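Local coordinates for sugar ABC transporter, sugar-binding protein (Streptococcus pneumoniae, PDB 2HEU), which probably binds sugars outside the cell and hands them to an ABC transporter for import, at residues Gly228-Gln231 / Lys232-Gly236; Phe311-Tyr314 / Met315-Glu319. All coordinates share one frame; numbering follows the deposited sequence.

Contact 1 (Gly228-Gln231 / Lys232-Gly236)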
loop_
_atom_site.group_PDB
_atom_site.type_symbol
_atom_site.label_atom_id
_atom_site.label_comp_id
_atom_site.label_asym_id
_atom_site.label_seq_id
_atom_site.Cartn_x
_atom_site.Cartn_y
_atom_site.Cartn_z
ATOM N N GLY A 228 17.578 -18.374 14.494
ATOM C CA GLY A 228 17.496 -19.160 13.297
ATOM C C GLY A 228 16.328 -18.783 12.372
ATOM O O GLY A 228 16.065 -19.469 11.409
ATOM N N SER A 229 15.649 -17.674 12.657
ATOM C CA SER A 229 14.476 -17.291 11.895
ATOM C C SER A 229 14.755 -16.695 10.517
ATOM O O SER A 229 13.813 -16.651 9.712
ATOM C CB SER A 229 13.635 -16.357 12.676
ATOM O OG SER A 229 14.286 -15.145 13.005
ATOM N N LYS A 230 15.986 -16.237 10.253
ATOM C CA LYS A 230 16.301 -15.527 9.028
ATOM C C LYS A 230 17.385 -16.217 8.246
ATOM O O LYS A 230 18.101 -17.091 8.757
ATOM C CB LYS A 230 16.705 -14.086 9.334
ATOM C CG LYS A 230 15.576 -13.308 10.034
ATOM C CD LYS A 230 15.986 -11.955 10.512
ATOM C CE LYS A 230 17.027 -11.958 11.654
ATOM N NZ LYS A 230 16.554 -12.815 12.793
ATOM N N GLN A 231 17.482 -15.888 6.983
ATOM C CA GLN A 231 18.444 -16.536 6.106
ATOM C C GLN A 231 19.873 -16.083 6.379
ATOM O O GLN A 231 20.160 -15.030 6.934
ATOM C CB GLN A 231 18.068 -16.302 4.624
ATOM C CG GLN A 231 18.470 -14.972 4.005
ATOM C CD GLN A 231 17.619 -13.755 4.360
ATOM O OE1 GLN A 231 16.792 -13.758 5.298
ATOM N NE2 GLN A 231 17.800 -12.661 3.598
ATOM N N LYS A 232 20.810 -16.918 5.947
ATOM C CA LYS A 232 22.184 -16.581 6.044
ATOM C C LYS A 232 22.493 -15.307 5.298
ATOM O O LYS A 232 22.013 -15.061 4.225
ATOM C CB LYS A 232 23.033 -17.741 5.390
ATOM C CG LYS A 232 24.430 -17.580 5.146
ATOM C CD LYS A 232 25.106 -18.881 4.657
ATOM C CE LYS A 232 25.044 -19.171 3.224
ATOM N NZ LYS A 232 25.975 -20.333 2.955
ATOM N N ASN A 233 23.315 -14.464 5.919
ATOM C CA ASN A 233 23.714 -13.187 5.332
ATOM C C ASN A 233 22.542 -12.264 5.066
ATOM O O ASN A 233 22.604 -11.384 4.205
ATOM C CB ASN A 233 24.618 -13.354 4.127
ATOM C CG ASN A 233 25.881 -14.112 4.466
ATOM O OD1 ASN A 233 26.317 -14.933 3.585
ATOM N ND2 ASN A 233 26.465 -13.867 5.558
ATOM N N TRP A 234 21.490 -12.357 5.911
ATOM C CA TRP A 234 20.360 -11.478 5.761
ATOM C C TRP A 234 20.727 -10.014 6.053
ATOM O O TRP A 234 20.056 -9.118 5.536
ATOM C CB TRP A 234 19.211 -11.908 6.692
ATOM C CG TRP A 234 19.486 -11.599 8.146
ATOM C CD1 TRP A 234 20.161 -12.384 9.046
ATOM C CD2 TRP A 234 19.131 -10.424 8.839
ATOM N NE1 TRP A 234 20.237 -11.717 10.258
ATOM C CE2 TRP A 234 19.611 -10.518 10.146
ATOM C CE3 TRP A 234 18.417 -9.296 8.458
ATOM C CZ2 TRP A 234 19.411 -9.510 11.116
ATOM C CZ3 TRP A 234 18.215 -8.281 9.377
ATOM C CH2 TRP A 234 18.709 -8.436 10.667
ATOM N N GLU A 235 21.751 -9.764 6.849
ATOM C CA GLU A 235 22.023 -8.419 7.319
ATOM C C GLU A 235 22.257 -7.487 6.180
ATOM O O GLU A 235 21.885 -6.319 6.252
ATOM C CB GLU A 235 23.201 -8.413 8.309
ATOM C CG GLU A 235 23.045 -9.219 9.560
ATOM C CD GLU A 235 23.441 -10.703 9.497
ATOM O OE1 GLU A 235 23.565 -11.275 8.413
ATOM O OE2 GLU A 235 23.649 -11.278 10.629
ATOM N N GLY A 236 22.898 -7.982 5.119
ATOM C CA GLY A 236 23.242 -7.218 3.926
ATOM C C GLY A 236 22.335 -7.514 2.711
ATOM O O GLY A 236 22.607 -7.022 1.608
#

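Contact 2 (Phe311-Tyr314 / Met315-Glu319)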
loop_
_atom_site.group_PDB
_atom_site.type_symbol
_atom_site.label_atom_id
_atom_site.label_comp_id
_atom_site.label_asym_id
_atom_site.label_seq_id
_atom_site.Cartn_x
_atom_site.Cartn_y
_atom_site.Cartn_z
ATOM N N PHE A 311 -13.551 10.810 -18.403
ATOM C CA PHE A 311 -12.465 9.820 -18.341
ATOM C C PHE A 311 -12.412 9.083 -16.997
ATOM O O PHE A 311 -12.240 7.864 -16.942
ATOM C CB PHE A 311 -11.116 10.534 -18.688
ATOM C CG PHE A 311 -9.931 9.628 -18.809
ATOM C CD1 PHE A 311 -9.880 8.726 -19.821
ATOM C CD2 PHE A 311 -8.913 9.671 -17.909
ATOM C CE1 PHE A 311 -8.778 7.935 -20.017
ATOM C CE2 PHE A 311 -7.844 8.811 -18.083
ATOM C CZ PHE A 311 -7.757 7.952 -19.131
ATOM N N VAL A 312 -12.564 9.865 -15.921
ATOM C CA VAL A 312 -12.602 9.266 -14.582
ATOM C C VAL A 312 -13.814 8.296 -14.471
ATOM O O VAL A 312 -13.678 7.157 -13.999
ATOM C CB VAL A 312 -12.638 10.312 -13.528
ATOM C CG1 VAL A 312 -12.776 9.704 -12.112
ATOM C CG2 VAL A 312 -11.347 11.189 -13.576
ATOM N N GLU A 313 -14.992 8.753 -14.936
ATOM C CA GLU A 313 -16.179 7.908 -14.860
ATOM C C GLU A 313 -15.959 6.607 -15.610
ATOM O O GLU A 313 -16.379 5.547 -15.146
ATOM C CB GLU A 313 -17.386 8.676 -15.396
ATOM C CG GLU A 313 -18.665 7.873 -15.250
ATOM C CD GLU A 313 -19.030 7.021 -16.410
ATOM O OE1 GLU A 313 -18.935 7.516 -17.564
ATOM O OE2 GLU A 313 -19.554 5.913 -16.180
ATOM N N TYR A 314 -15.366 6.657 -16.781
ATOM C CA TYR A 314 -15.174 5.505 -17.575
ATOM C C TYR A 314 -14.406 4.422 -16.789
ATOM O O TYR A 314 -14.789 3.235 -16.820
ATOM C CB TYR A 314 -14.366 5.868 -18.885
ATOM C CG TYR A 314 -14.265 4.787 -19.865
ATOM C CD1 TYR A 314 -13.084 4.165 -20.176
ATOM C CD2 TYR A 314 -15.377 4.378 -20.584
ATOM C CE1 TYR A 314 -12.984 3.216 -21.111
ATOM C CE2 TYR A 314 -15.304 3.398 -21.571
ATOM C CZ TYR A 314 -14.111 2.812 -21.808
ATOM O OH TYR A 314 -13.984 1.783 -22.716
ATOM N N MET A 315 -13.352 4.836 -16.075
ATOM C CA MET A 315 -12.557 3.869 -15.336
ATOM C C MET A 315 -13.296 3.257 -14.166
ATOM O O MET A 315 -12.891 2.175 -13.676
ATOM C CB MET A 315 -11.251 4.548 -14.905
ATOM C CG MET A 315 -10.164 3.581 -14.401
ATOM S SD MET A 315 -9.403 2.803 -15.795
ATOM C CE MET A 315 -9.647 1.872 -15.178
ATOM N N THR A 316 -14.333 3.924 -13.640
ATOM C CA THR A 316 -15.152 3.355 -12.570
ATOM C C THR A 316 -16.140 2.257 -13.038
ATOM O O THR A 316 -16.768 1.633 -12.208
ATOM C CB THR A 316 -15.898 4.403 -11.785
ATOM O OG1 THR A 316 -16.989 4.958 -12.606
ATOM C CG2 THR A 316 -15.095 5.539 -11.183
ATOM N N ARG A 317 -16.311 2.121 -14.349
ATOM C CA ARG A 317 -17.231 1.113 -14.842
ATOM C C ARG A 317 -16.627 -0.283 -14.626
ATOM O O ARG A 317 -15.441 -0.476 -14.887
ATOM C CB ARG A 317 -17.457 1.306 -16.341
ATOM C CG ARG A 317 -18.133 2.603 -16.662
ATOM C CD ARG A 317 -18.272 2.797 -18.133
ATOM N NE ARG A 317 -18.823 4.080 -18.440
ATOM C CZ ARG A 317 -19.162 4.492 -19.658
ATOM N NH1 ARG A 317 -18.960 3.650 -20.677
ATOM N NH2 ARG A 317 -19.563 5.703 -19.845
ATOM N N PRO A 318 -17.395 -1.275 -14.170
ATOM C CA PRO A 318 -16.791 -2.573 -13.871
ATOM C C PRO A 318 -16.129 -3.207 -14.994
ATOM O O PRO A 318 -15.047 -3.761 -14.828
ATOM C CB PRO A 318 -18.009 -3.403 -13.402
ATOM C CG PRO A 318 -19.151 -2.604 -13.460
ATOM C CD PRO A 318 -18.824 -1.204 -13.828
ATOM N N GLU A 319 -16.700 -3.109 -16.224
ATOM C CA GLU A 319 -16.082 -3.782 -17.325
ATOM C C GLU A 319 -14.805 -3.100 -17.875
ATOM O O GLU A 319 -14.035 -3.685 -18.629
ATOM C CB GLU A 319 -17.169 -3.860 -18.474
ATOM C CG GLU A 319 -17.651 -2.511 -19.082
ATOM C CD GLU A 319 -18.701 -1.740 -18.288
ATOM O OE1 GLU A 319 -19.102 -2.175 -17.192
ATOM O OE2 GLU A 319 -19.307 -0.794 -18.871
#

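Contact 1 (Gly228-Gln231 / Lys232-Gly236)
The ammonium of K230 is held by several groups: NZ is hydrogen-bonded to the carbonyl of L224, has S229 OG as a weak further partner at 3.3 Å from K230 NZ, and lies off-centre over the indole of W234. This cation-pi pair is long, 5.0 Å from K230 NZ to the centroid of the five-membered ring. Bends at chi3 and chi4 bring the end of the lysine chain over one face of the indole, where CE lies 3.3 Å from W234 CE2. The CE methylene makes a CH-pi contact, 3.6 Å from K230 CE to the same centroid. Nearer the backbone, K230 CB sits by CG and CD1 of the ring. The opposite face of the indole is met by E235 CG. The backbone N-H of W234 approaches the carbonyl oxygen of Q231 at 3.2 Å (Q231 O to W234 N), a weak, bent hydrogen bond with an angle of 130° at the hydrogen. It closes a type II beta turn from Q231 to W234, with N233 at its third position adopting the positive phi (60°) characteristic of this turn. The same oxygen lies at the edge of the indole, in its plane, 3.4 Å from W234 CD1. Q231 crosses W234 at about a right angle, its amide lying against CB of W234 (Q231 OE1 to W234 CB 3.3 Å), while OE1 accepts from the backbone N of I169. V380 and L381 of helix 370-382 also pack on the W234 side chain. The L224 carbonyl, weakly helped by S229 OG, probably draws the ammonium off the ring centre, leaving CE as the closer contact with the buried tryptophan.

Contact 2 (Phe311-Tyr314 / Met315-Glu319)
Helix 305-315 ends within this continuous run: M315 N donates weakly to F311 O, and T316 N divides weak bonds between V312 O and E313 O, before the chain turns at R317, the N-cap residue of helix 318-328. This helix-to-helix junction retains one firmer backbone bond, R317 N to Y314 O at 3.1 Å. T316 turns its hydroxyl back to the helix end, where OG1 donates to E313 O at 2.7 Å; chi1 of 72° puts OG1 between the backbone N and carbonyl carbon, within reach of that oxygen. E313 O therefore receives two groups of one threonine, the hydroxyl firmly and the N-H weakly. Across the junction, R317 grips E313 side-on in a bidentate salt bridge. R317 NE meets OE2 of E313 at 3.0 Å, nearly straight but from above the carboxylate plane, whereas R317 NH2 reaches the syn lone pair of OE1, also at 3.0 Å. The two flat groups are twisted 42° apart. R104 NH1 makes a salt bridge to E313 OE2 and a hydrogen bond to T316 OG1, and E44 of helix 31-44 pairs with R317 NH1, so the charges form a chain that ties the junction to its surroundings. Beside the salt bridge, Y314 packs against helix 31-44, its ring edge-to-face with F41. One face of the R317 guanidinium rests on the tyrosine's edge, with NH1 3.7 Å from Y314 CD2.

In the fold
Contacts 1 and 2 lie on opposite sides of the chain's centre, with their centres 45 Å apart and nearest atoms about 36 Å apart, so neither touches the other. Both are local in sequence: contact 1 is a turn in the loop between helices 212-222 and 239-247, near the surface, whereas contact 2 is a buried junction between helices 305-315 and 318-328. Contact 2 adjoins strand 295-298 of the five-stranded mixed sheet; contact 1 leans on helix 370-382. The bound sodium ion, at a site involving K103 and E335, lies about 10 Å from the T316 side chain, and K103 is the chain neighbour of R104, which joins the contact 2 network. Contact 1 lies far away across the chain.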